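Local structure of endo alpha-1,4 polygalactosaminidase (Neosartorya fumigata, 6OJ1) at residues Arg95-Lys100 with Leu131-Met136; His108-Asp111 with Lys117-Asn120; Ser195-Met200 with Ala218-Asn223; Tyr232-Gly235 with Asn239-Leu242. The protein hydrolyses alpha-1,4-linked galactosamine polymers at internal bonds, as an endo-acting glycoside hydrolase, and so disrupts microbial biofilms. All blocks are in the same frame, centred on the assembly; numbering follows the deposited sequence.

Contact 1: Arg95-Lys100 with Leu131-Met136; sequences RPDKDK and LDRLDM. With EDO (1,2-ethanediol), chain G.
Arg133 reaches across to Asp97 and grips its carboxylate side-on with two nitrogens. Arg133 NE meets the syn lone pair of Asp97 OD2 at 2.7 Å in an almost straight bond (178°), while NH2 of Arg133 reaches Asp97 OD1 at 2.8 Å. The two flat groups are nearly coplanar, their planes 22° apart, and the two bonds probably limit rotation of both. Arg133 leaves the helix extended from CG to NE, which carries its guanidinium out to the loop. Arg95 CG approaches that guanidinium obliquely, and the head of Arg95 turns instead to Glu92 and Asp63. Farther out, the extended Lys100 brings NZ to Asp132 OD2 at 3.0 Å, on the anti side of the carboxylate. An ethanediol molecule, probably from the crystallisation liquor, links the two ion pairs: its O2 donates to Asp97 OD2 at 2.6 Å and accepts from Lys100 NZ at 2.7 Å. Phe65 packs on both Asp97 and Arg133 and Phe101 on Arg133, so the inner pair is buried; Lys100 is exposed and Asp132 partly so. Together these salt bridges, one of them bidentate, tie the loop between strands 90-92 and 106-109 to helix 124-140 on the outside of the (beta/alpha)-barrel.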
# COMPACT_ATOMS: atom_id res chain seq x y z
N ARG A 95 -4.59 -12.81 -10.86
CA ARG A 95 -3.80 -13.41 -9.79
C ARG A 95 -3.94 -14.93 -9.81
O ARG A 95 -4.96 -15.46 -10.27
CB ARG A 95 -4.23 -12.89 -8.43
CG ARG A 95 -4.10 -11.38 -8.27
CD ARG A 95 -2.68 -10.92 -8.58
NE ARG A 95 -2.52 -9.52 -8.21
CZ ARG A 95 -1.37 -8.86 -8.26
NH1 ARG A 95 -1.35 -7.58 -7.90
NH2 ARG A 95 -0.26 -9.47 -8.67
N PRO A 96 -2.92 -15.66 -9.35
CA PRO A 96 -2.98 -17.13 -9.41
C PRO A 96 -3.97 -17.74 -8.44
O PRO A 96 -4.30 -18.92 -8.60
CB PRO A 96 -1.54 -17.56 -9.09
CG PRO A 96 -0.89 -16.36 -8.47
CD PRO A 96 -1.56 -15.16 -9.07
N ASP A 97 -4.47 -16.97 -7.47
CA ASP A 97 -5.51 -17.44 -6.56
C ASP A 97 -6.87 -16.85 -6.88
O ASP A 97 -7.77 -16.89 -6.04
CB ASP A 97 -5.14 -17.14 -5.10
CG ASP A 97 -5.02 -15.63 -4.79
OD1 ASP A 97 -5.18 -14.79 -5.70
OD2 ASP A 97 -4.78 -15.28 -3.61
N LYS A 98 -7.06 -16.34 -8.11
CA LYS A 98 -8.33 -15.67 -8.40
C LYS A 98 -9.51 -16.64 -8.31
O LYS A 98 -10.62 -16.21 -7.99
CB LYS A 98 -8.31 -15.04 -9.79
CG LYS A 98 -8.04 -16.04 -10.89
CD LYS A 98 -8.97 -15.85 -12.06
CE LYS A 98 -8.37 -16.37 -13.35
NZ LYS A 98 -8.24 -17.85 -13.39
N ASP A 99 -9.27 -17.93 -8.56
CA ASP A 99 -10.38 -18.88 -8.56
C ASP A 99 -10.87 -19.22 -7.15
O ASP A 99 -11.90 -19.90 -7.03
CB ASP A 99 -9.99 -20.14 -9.29
CG ASP A 99 -9.75 -19.89 -10.77
OD1 ASP A 99 -10.65 -19.34 -11.44
OD2 ASP A 99 -8.66 -20.21 -11.25
N LYS A 100 -10.18 -18.76 -6.11
CA LYS A 100 -10.70 -18.96 -4.75
C LYS A 100 -11.93 -18.11 -4.48
O LYS A 100 -12.74 -18.46 -3.61
CB LYS A 100 -9.63 -18.62 -3.72
CG LYS A 100 -8.40 -19.55 -3.77
CD LYS A 100 -7.34 -19.08 -2.76
CE LYS A 100 -6.16 -20.06 -2.66
NZ LYS A 100 -5.14 -19.58 -1.68
N LEU A 131 -5.79 -14.22 4.44
CA LEU A 131 -4.89 -14.95 5.32
C LEU A 131 -3.94 -15.82 4.51
O LEU A 131 -2.76 -15.93 4.85
CB LEU A 131 -5.67 -15.82 6.31
CG LEU A 131 -6.49 -15.09 7.36
CD1 LEU A 131 -7.21 -16.11 8.21
CD2 LEU A 131 -5.58 -14.21 8.21
N ASP A 132 -4.44 -16.47 3.46
CA ASP A 132 -3.56 -17.25 2.57
C ASP A 132 -2.49 -16.36 1.94
O ASP A 132 -1.33 -16.77 1.79
CB ASP A 132 -4.37 -17.94 1.47
CG ASP A 132 -5.31 -19.02 1.98
OD1 ASP A 132 -5.27 -19.39 3.17
OD2 ASP A 132 -6.13 -19.49 1.15
N ARG A 133 -2.87 -15.14 1.53
CA ARG A 133 -1.91 -14.23 0.92
C ARG A 133 -0.89 -13.75 1.95
O ARG A 133 0.29 -13.61 1.63
CB ARG A 133 -2.63 -13.04 0.28
CG ARG A 133 -3.36 -13.42 -1.03
CD ARG A 133 -4.19 -12.27 -1.60
NE ARG A 133 -4.82 -12.64 -2.87
CZ ARG A 133 -5.45 -11.78 -3.67
NH1 ARG A 133 -5.57 -10.50 -3.34
NH2 ARG A 133 -5.97 -12.22 -4.82
N LEU A 134 -1.33 -13.52 3.20
CA LEU A 134 -0.38 -13.17 4.26
C LEU A 134 0.57 -14.32 4.56
O LEU A 134 1.76 -14.08 4.86
CB LEU A 134 -1.13 -12.75 5.54
CG LEU A 134 -1.90 -11.42 5.40
CD1 LEU A 134 -2.75 -11.19 6.67
CD2 LEU A 134 -0.98 -10.23 5.15
N ASP A 135 0.08 -15.56 4.52
CA ASP A 135 0.96 -16.72 4.63
C ASP A 135 2.04 -16.66 3.56
O ASP A 135 3.22 -16.88 3.84
CB ASP A 135 0.17 -18.03 4.47
CG ASP A 135 -0.65 -18.40 5.69
OD1 ASP A 135 -0.59 -17.71 6.74
OD2 ASP A 135 -1.37 -19.41 5.59
N MET A 136 1.64 -16.38 2.31
CA MET A 136 2.62 -16.29 1.23
C MET A 136 3.64 -15.19 1.50
O MET A 136 4.85 -15.39 1.31
CB MET A 136 1.92 -16.05 -0.11
CG MET A 136 2.97 -15.74 -1.21
SD MET A 136 2.21 -15.38 -2.81
CE MET A 136 1.76 -17.03 -3.27
C1 EDO G . -1.80 -18.22 -2.36
O1 EDO G . -2.00 -18.25 -3.77
C2 EDO G . -2.51 -17.00 -1.81
O2 EDO G . -3.93 -17.16 -1.95

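Contact 2: His108-Asp111 with Lys117-Asn120; sequences HDLD and KWLN. With NAG (2-acetamido-2-deoxy-beta-D-glucopyranose), chain C.
The beta hairpin of strands 106-109 and 116-119, part of a three-stranded antiparallel sheet beside the barrel, pairs Asp109 with Lys117 as a non-hydrogen-bonded couple, their CA atoms 4.2 Å apart. Next to this pair Trp118 N donates to His108 O at 2.9 Å, nearly straight at 167°, and the same carbonyl oxygen lies 3.3 Å from Lys117 CA in a CA-H...O contact. The Asp109 and Lys117 side chains run side by side in the same direction. The lysine is extended as far as CE and then bends at its last torsion (chi4 -70°), which folds NZ back onto Asp109 OD1 for a salt bridge of 2.7 Å. Both residues of this ion pair are partly exposed. The hairpin also buries apolar surface where Leu110 lies against the Trp118 indole, the two side chains crossing at about a right angle. Around that indole Asp151, Asn155 and Asn157 add contacts, and strand 90-92 adds Ser90 against Leu110. His108 ND1 is hydrogen-bonded to Asp156. Just past the strand, Asn120 carries an N-linked glycan, with ND2 bonded to C1 of the first N-acetylglucosamine. Within the hairpin the closest apolar fit is Leu110 CD1 over the face of the indole, 3.4 Å from the centroid of the five-membered ring and only 4° off its normal, a CH-pi contact.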
# COMPACT_ATOMS: atom_id res chain seq x y z
N HIS A 108 -19.00 -4.25 -7.58
CA HIS A 108 -18.91 -3.52 -8.84
C HIS A 108 -17.46 -3.42 -9.32
O HIS A 108 -16.50 -3.55 -8.54
CB HIS A 108 -19.48 -2.11 -8.68
CG HIS A 108 -20.97 -2.06 -8.51
ND1 HIS A 108 -21.63 -0.91 -8.12
CD2 HIS A 108 -21.92 -3.00 -8.70
CE1 HIS A 108 -22.93 -1.15 -8.08
NE2 HIS A 108 -23.13 -2.41 -8.42
N ASP A 109 -17.30 -3.17 -10.62
CA ASP A 109 -15.97 -2.91 -11.17
C ASP A 109 -15.35 -1.68 -10.51
O ASP A 109 -16.05 -0.72 -10.17
CB ASP A 109 -16.03 -2.67 -12.67
CG ASP A 109 -16.61 -3.83 -13.43
OD1 ASP A 109 -16.60 -4.95 -12.90
OD2 ASP A 109 -17.09 -3.61 -14.57
N LEU A 110 -14.03 -1.69 -10.39
CA LEU A 110 -13.35 -0.51 -9.85
C LEU A 110 -13.46 0.69 -10.80
O LEU A 110 -13.71 1.81 -10.36
CB LEU A 110 -11.90 -0.82 -9.51
CG LEU A 110 -11.67 -1.04 -8.02
CD1 LEU A 110 -12.39 -2.30 -7.54
CD2 LEU A 110 -10.20 -1.13 -7.67
N ASP A 111 -13.29 0.48 -12.12
CA ASP A 111 -13.65 1.60 -13.01
C ASP A 111 -13.92 1.03 -14.41
O ASP A 111 -13.11 1.14 -15.34
CB ASP A 111 -12.62 2.73 -13.03
CG ASP A 111 -11.18 2.24 -13.04
OD1 ASP A 111 -10.95 1.01 -13.06
OD2 ASP A 111 -10.27 3.10 -13.05
N LYS A 117 -12.61 -5.83 -9.37
CA LYS A 117 -13.90 -5.64 -8.71
C LYS A 117 -13.72 -5.46 -7.21
O LYS A 117 -12.83 -6.05 -6.60
CB LYS A 117 -14.83 -6.85 -8.95
CG LYS A 117 -15.22 -7.08 -10.40
CD LYS A 117 -16.20 -8.24 -10.50
CE LYS A 117 -16.50 -8.58 -11.96
NZ LYS A 117 -17.33 -7.53 -12.61
N TRP A 118 -14.62 -4.67 -6.61
CA TRP A 118 -14.64 -4.51 -5.16
C TRP A 118 -14.99 -5.83 -4.48
O TRP A 118 -15.80 -6.61 -4.97
CB TRP A 118 -15.64 -3.41 -4.78
CG TRP A 118 -15.17 -2.04 -5.19
CD1 TRP A 118 -15.64 -1.27 -6.22
CD2 TRP A 118 -14.08 -1.31 -4.61
NE1 TRP A 118 -14.93 -0.09 -6.29
CE2 TRP A 118 -13.97 -0.09 -5.31
CE3 TRP A 118 -13.20 -1.57 -3.54
CZ2 TRP A 118 -13.01 0.87 -4.99
CZ3 TRP A 118 -12.24 -0.61 -3.23
CH2 TRP A 118 -12.16 0.60 -3.96
N LEU A 119 -14.35 -6.09 -3.33
CA LEU A 119 -14.62 -7.29 -2.55
C LEU A 119 -15.54 -7.00 -1.38
O LEU A 119 -15.50 -5.92 -0.78
CB LEU A 119 -13.33 -7.89 -2.00
CG LEU A 119 -12.39 -8.43 -3.07
CD1 LEU A 119 -11.09 -8.87 -2.41
CD2 LEU A 119 -13.08 -9.56 -3.82
N ASN A 120 -16.35 -8.00 -1.01
CA ASN A 120 -17.02 -7.95 0.28
C ASN A 120 -15.99 -8.33 1.33
O ASN A 120 -15.74 -9.51 1.61
CB ASN A 120 -18.22 -8.88 0.32
CG ASN A 120 -18.98 -8.80 1.63
OD1 ASN A 120 -18.56 -8.09 2.55
ND2 ASN A 120 -20.08 -9.50 1.72
C1 NAG C . -20.83 -9.46 2.96
C2 NAG C . -22.32 -9.47 2.69
C3 NAG C . -23.09 -9.46 4.01
C4 NAG C . -22.62 -10.58 4.93
C5 NAG C . -21.10 -10.61 5.05
C6 NAG C . -20.59 -11.87 5.73
C7 NAG C . -23.36 -8.48 0.70
C8 NAG C . -23.69 -7.20 -0.02
N2 NAG C . -22.72 -8.34 1.86
O3 NAG C . -24.47 -9.62 3.71
O4 NAG C . -23.15 -10.33 6.23
O5 NAG C . -20.48 -10.57 3.76
O6 NAG C . -20.77 -13.02 4.90
O7 NAG C . -23.66 -9.57 0.25

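Contact 3: Ser195-Met200 with Ala218-Asn223; sequences SVIKNM and AVFPQN. With NAG (2-acetamido-2-deoxy-beta-D-glucopyranose), chain E; NAG (2-acetamido-2-deoxy-beta-D-glucopyranose), chain B.
Ile197 lays its longer branch over one face of the Phe220 ring. CG1 stands anti to the backbone N (chi1 -174°), and with chi2 at 162° the branch runs out straight, bringing CD1 to 4.0 Å from the centroid of the Phe220 ring, 9° off the normal: a CH-pi contact above the ring centre. CG1 of Ile197 follows at 3.9 Å from Phe220 CE2, so two successive carbons cover the ring as the side chains slide past each other in opposite directions. Met200 meets the same ring differently. Its CB sits at the edge, near the ring plane, 3.9 Å from Phe220 CE2, and the chain then bends twice, so that sulfur and CE do not reach the phenylalanine. Ile197 CD1 also comes within 4.3 Å of Val219 CG1, a loose apolar touch. No hydrogen bond joins the segments; the polar grip is internal, Asn223 ND2 giving a 2.7 Å bond to Val219 O, straight and in the amide plane, which ties the Asn223 side chain back to the weakly bonded helical turn 219-222. An attached glycan touches Ser195, where O3 of one N-acetylglucosamine donates to Ser195 O. Inward, Met200 packs on Ile184 and Leu186 of strand 183-187 and Val170 of helix 163-179, while Phe220 rests on Val227 of strand 227-231, so the contact joins the short helical turns that precede barrel strands 202-206 and 227-231.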
# COMPACT_ATOMS: atom_id res chain seq x y z
N SER A 195 -9.18 4.93 14.02
CA SER A 195 -9.66 3.63 14.47
C SER A 195 -8.70 2.48 14.18
O SER A 195 -8.94 1.38 14.67
CB SER A 195 -11.00 3.32 13.82
OG SER A 195 -11.97 4.23 14.28
N VAL A 196 -7.63 2.72 13.41
CA VAL A 196 -6.69 1.66 13.04
C VAL A 196 -5.24 2.03 13.31
O VAL A 196 -4.36 1.16 13.26
CB VAL A 196 -6.84 1.26 11.55
CG1 VAL A 196 -8.27 0.79 11.25
CG2 VAL A 196 -6.36 2.41 10.59
N ILE A 197 -4.96 3.31 13.60
CA ILE A 197 -3.57 3.77 13.60
C ILE A 197 -2.71 3.01 14.62
O ILE A 197 -1.53 2.74 14.36
CB ILE A 197 -3.49 5.30 13.82
CG1 ILE A 197 -2.04 5.77 13.66
CG2 ILE A 197 -4.06 5.71 15.18
CD1 ILE A 197 -1.90 7.26 13.43
N LYS A 198 -3.27 2.65 15.78
CA LYS A 198 -2.47 1.95 16.78
C LYS A 198 -1.93 0.62 16.26
O LYS A 198 -0.91 0.13 16.76
CB LYS A 198 -3.28 1.71 18.06
CG LYS A 198 -3.62 2.97 18.82
CD LYS A 198 -4.45 2.65 20.05
N ASN A 199 -2.60 0.02 15.29
CA ASN A 199 -2.19 -1.24 14.69
C ASN A 199 -1.30 -1.04 13.47
O ASN A 199 -0.80 -2.02 12.92
CB ASN A 199 -3.43 -2.06 14.29
CG ASN A 199 -3.54 -3.38 15.04
OD1 ASN A 199 -2.56 -3.87 15.62
ND2 ASN A 199 -4.74 -3.97 15.03
N MET A 200 -1.10 0.21 13.02
CA MET A 200 -0.39 0.50 11.79
C MET A 200 1.06 0.88 12.08
O MET A 200 1.35 1.52 13.09
CB MET A 200 -1.04 1.66 11.01
CG MET A 200 -2.50 1.44 10.58
SD MET A 200 -2.71 0.07 9.45
CE MET A 200 -3.28 -1.21 10.59
N ALA A 218 -0.73 13.55 8.16
CA ALA A 218 0.39 14.00 8.98
C ALA A 218 0.32 13.50 10.42
O ALA A 218 1.32 13.61 11.14
CB ALA A 218 0.46 15.53 8.98
N VAL A 219 -0.82 12.95 10.86
CA VAL A 219 -0.90 12.37 12.19
C VAL A 219 0.02 11.15 12.34
O VAL A 219 0.42 10.81 13.45
CB VAL A 219 -2.37 12.02 12.54
CG1 VAL A 219 -2.94 10.98 11.58
CG2 VAL A 219 -2.49 11.54 13.97
N PHE A 220 0.39 10.50 11.23
CA PHE A 220 1.30 9.36 11.34
C PHE A 220 2.67 9.81 11.84
O PHE A 220 3.12 9.30 12.88
CB PHE A 220 1.37 8.60 10.01
CG PHE A 220 0.21 7.66 9.79
CD1 PHE A 220 -0.98 8.11 9.23
CD2 PHE A 220 0.30 6.32 10.18
CE1 PHE A 220 -2.04 7.26 9.04
CE2 PHE A 220 -0.77 5.45 9.98
CZ PHE A 220 -1.94 5.91 9.42
N PRO A 221 3.37 10.74 11.18
CA PRO A 221 4.67 11.17 11.74
C PRO A 221 4.55 11.88 13.07
O PRO A 221 5.48 11.80 13.88
CB PRO A 221 5.24 12.08 10.64
CG PRO A 221 4.09 12.46 9.80
CD PRO A 221 3.15 11.31 9.84
N GLN A 222 3.43 12.55 13.34
CA GLN A 222 3.20 13.11 14.66
C GLN A 222 3.20 12.02 15.73
O GLN A 222 3.47 12.31 16.90
CB GLN A 222 1.89 13.90 14.68
CG GLN A 222 1.94 15.18 13.83
CD GLN A 222 0.57 15.81 13.57
OE1 GLN A 222 -0.46 15.33 14.05
NE2 GLN A 222 0.56 16.90 12.81
N ASN A 223 2.92 10.77 15.35
CA ASN A 223 3.01 9.63 16.25
C ASN A 223 4.19 8.73 15.91
O ASN A 223 4.17 7.53 16.24
CB ASN A 223 1.70 8.84 16.23
CG ASN A 223 0.57 9.60 16.89
OD1 ASN A 223 0.33 9.46 18.08
ND2 ASN A 223 -0.11 10.43 16.11
C1 NAG E . -10.08 -0.35 19.72
C2 NAG E . -10.29 -0.31 18.19
C3 NAG E . -10.80 1.07 17.74
C4 NAG E . -12.02 1.48 18.57
C5 NAG E . -11.65 1.45 20.04
C6 NAG E . -12.78 1.86 20.96
C7 NAG E . -7.93 0.00 17.47
C8 NAG E . -6.81 -0.59 16.67
N2 NAG E . -9.08 -0.69 17.47
O3 NAG E . -11.14 0.98 16.36
O4 NAG E . -12.54 2.76 18.22
O5 NAG E . -11.28 0.11 20.40
O6 NAG E . -13.71 0.80 21.18
O7 NAG E . -7.80 1.07 18.08
C1 NAG B . -11.61 3.87 18.12
C2 NAG B . -12.40 5.05 17.55
C3 NAG B . -11.48 6.25 17.35
C4 NAG B . -10.72 6.60 18.64
C5 NAG B . -10.09 5.33 19.25
C6 NAG B . -9.50 5.56 20.62
C7 NAG B . -14.35 4.29 16.26
C8 NAG B . -14.90 3.96 14.90
N2 NAG B . -13.07 4.69 16.31
O3 NAG B . -12.26 7.36 16.91
O4 NAG B . -9.58 7.39 18.32
O5 NAG B . -11.04 4.26 19.38
O6 NAG B . -8.16 6.04 20.52
O7 NAG B . -15.04 4.19 17.27

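Contact 4: Tyr232-Gly235 with Asn239-Leu242; sequences YPKG and NNDL. With MAN (alpha-D-mannopyranose), chain D.
With CG anti to its carbonyl carbon (chi1 -57°) and every later torsion extended, Lys234 carries its ammonium across to Leu242 and to Asn240, whose CG is tucked between backbone N and carbonyl carbon (chi1 60°) and so turns its amide oxygen back over its own loop. Two turns meet here: a type I beta turn from Tyr232 to Gly235, closed by Gly235 N to Tyr232 O at 3.1 Å, presents the lysine, and an Asx turn receives it, Leu242 N donating to Asn240 OD1 at 3.0 Å. Lys234 NZ also binds Asn240 OD1, at 3.0 Å. The two donors reach that oxygen from opposite faces of the amide plane, each well out of it and not on a lone pair, and their joint hold probably limits rotation of the side chain. A second carbonyl, Leu242 O, takes a bond from Lys234 NZ at 2.9 Å within the carbonyl plane. Lys234 NZ also lies 2.6 Å from Asn240 O. Outside the two segments NZ is further held by Asn267, and Lys234 makes a cation-pi contact with Trp273, so the lysine links several loop pieces at once. Its charge is met mainly by neutral carbonyl and amide oxygens: the carboxylate of Asp241 is not in contact, though at 6.1 Å from Lys234 NZ to Asp241 OD1 it may still help electrostatically. The loop follows strand 227-231 of the barrel and precedes helix 246-253. Just before Asn240 in the chain, Asn239 holds a mannose of an attached glycan, its ND2 donating to the sugar O4 at 3.0 Å with an angle of 156°.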
# COMPACT_ATOMS: atom_id res chain seq x y z
N TYR A 232 1.84 11.79 -8.59
CA TYR A 232 1.83 11.37 -9.99
C TYR A 232 1.73 12.61 -10.88
O TYR A 232 0.69 12.86 -11.50
CB TYR A 232 0.67 10.43 -10.29
CG TYR A 232 0.61 9.14 -9.49
CD1 TYR A 232 1.55 8.14 -9.67
CD2 TYR A 232 -0.41 8.93 -8.57
CE1 TYR A 232 1.48 6.95 -8.93
CE2 TYR A 232 -0.50 7.76 -7.85
CZ TYR A 232 0.45 6.77 -8.03
OH TYR A 232 0.38 5.59 -7.31
N PRO A 233 2.80 13.40 -10.97
CA PRO A 233 2.68 14.71 -11.64
C PRO A 233 2.47 14.63 -13.15
O PRO A 233 1.99 15.61 -13.73
CB PRO A 233 3.99 15.41 -11.29
CG PRO A 233 4.93 14.32 -10.98
CD PRO A 233 4.13 13.21 -10.36
N LYS A 234 2.82 13.51 -13.80
CA LYS A 234 2.59 13.39 -15.24
C LYS A 234 1.15 13.05 -15.57
O LYS A 234 0.79 13.03 -16.75
CB LYS A 234 3.51 12.31 -15.84
CG LYS A 234 5.01 12.54 -15.61
CD LYS A 234 5.87 11.38 -16.14
CE LYS A 234 7.24 11.36 -15.49
NZ LYS A 234 8.04 10.12 -15.84
N GLY A 235 0.31 12.78 -14.58
CA GLY A 235 -1.08 12.48 -14.85
C GLY A 235 -1.33 11.00 -15.00
O GLY A 235 -0.45 10.16 -14.80
N ASN A 239 3.27 7.60 -18.92
CA ASN A 239 4.29 6.89 -18.16
C ASN A 239 5.56 6.89 -19.00
O ASN A 239 5.54 6.40 -20.14
CB ASN A 239 3.87 5.46 -17.85
CG ASN A 239 2.53 5.39 -17.15
OD1 ASN A 239 2.43 5.70 -15.97
ND2 ASN A 239 1.49 4.96 -17.87
N ASN A 240 6.65 7.42 -18.45
CA ASN A 240 7.91 7.42 -19.17
C ASN A 240 9.04 7.66 -18.17
O ASN A 240 8.82 7.87 -16.98
CB ASN A 240 7.92 8.45 -20.31
CG ASN A 240 7.69 9.87 -19.83
OD1 ASN A 240 8.26 10.31 -18.83
ND2 ASN A 240 6.85 10.60 -20.55
N ASP A 241 10.28 7.59 -18.67
CA ASP A 241 11.45 7.73 -17.81
C ASP A 241 12.00 9.15 -17.82
O ASP A 241 13.15 9.37 -17.42
CB ASP A 241 12.53 6.73 -18.23
CG ASP A 241 12.15 5.29 -17.94
OD1 ASP A 241 11.21 5.07 -17.14
OD2 ASP A 241 12.78 4.38 -18.52
N LEU A 242 11.22 10.12 -18.29
CA LEU A 242 11.66 11.50 -18.36
C LEU A 242 11.17 12.26 -17.13
O LEU A 242 10.32 11.80 -16.38
CB LEU A 242 11.16 12.15 -19.65
CG LEU A 242 11.84 11.54 -20.88
CD1 LEU A 242 11.17 12.00 -22.16
CD2 LEU A 242 13.31 11.89 -20.89
C1 MAN D . 4.27 0.08 -21.36
C2 MAN D . 3.68 0.13 -19.92
C3 MAN D . 2.56 1.17 -19.82
C4 MAN D . 3.02 2.54 -20.40
C5 MAN D . 3.55 2.34 -21.84
C6 MAN D . 4.10 3.61 -22.47
O2 MAN D . 4.67 0.53 -18.97
O3 MAN D . 2.08 1.31 -18.48
O4 MAN D . 1.95 3.48 -20.41
O5 MAN D . 4.63 1.37 -21.83
O6 MAN D . 4.48 3.30 -23.81

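Contact 1 is the most buried of the four, contact 3 is partly buried, and contacts 2 and 4 lie at the surface. Contact 2 is nested in the loop closed by contact 1, and strand 116-119 leads into helix 124-140, so this pair shares one excursion of the chain, with centres about 17 Å apart; contacts 3 and 4 follow later in sequence, about 30 Å apart between centres. The chemistry differs with place. Ion pairs dominate contact 1, a hairpin with CH-pi and salt bridge makes contact 2, contact 3 is apolar across its segments, and contact 4 relies on an ammonium held by oxygens. Sugars of attached glycans border contacts 2, 3 and 4.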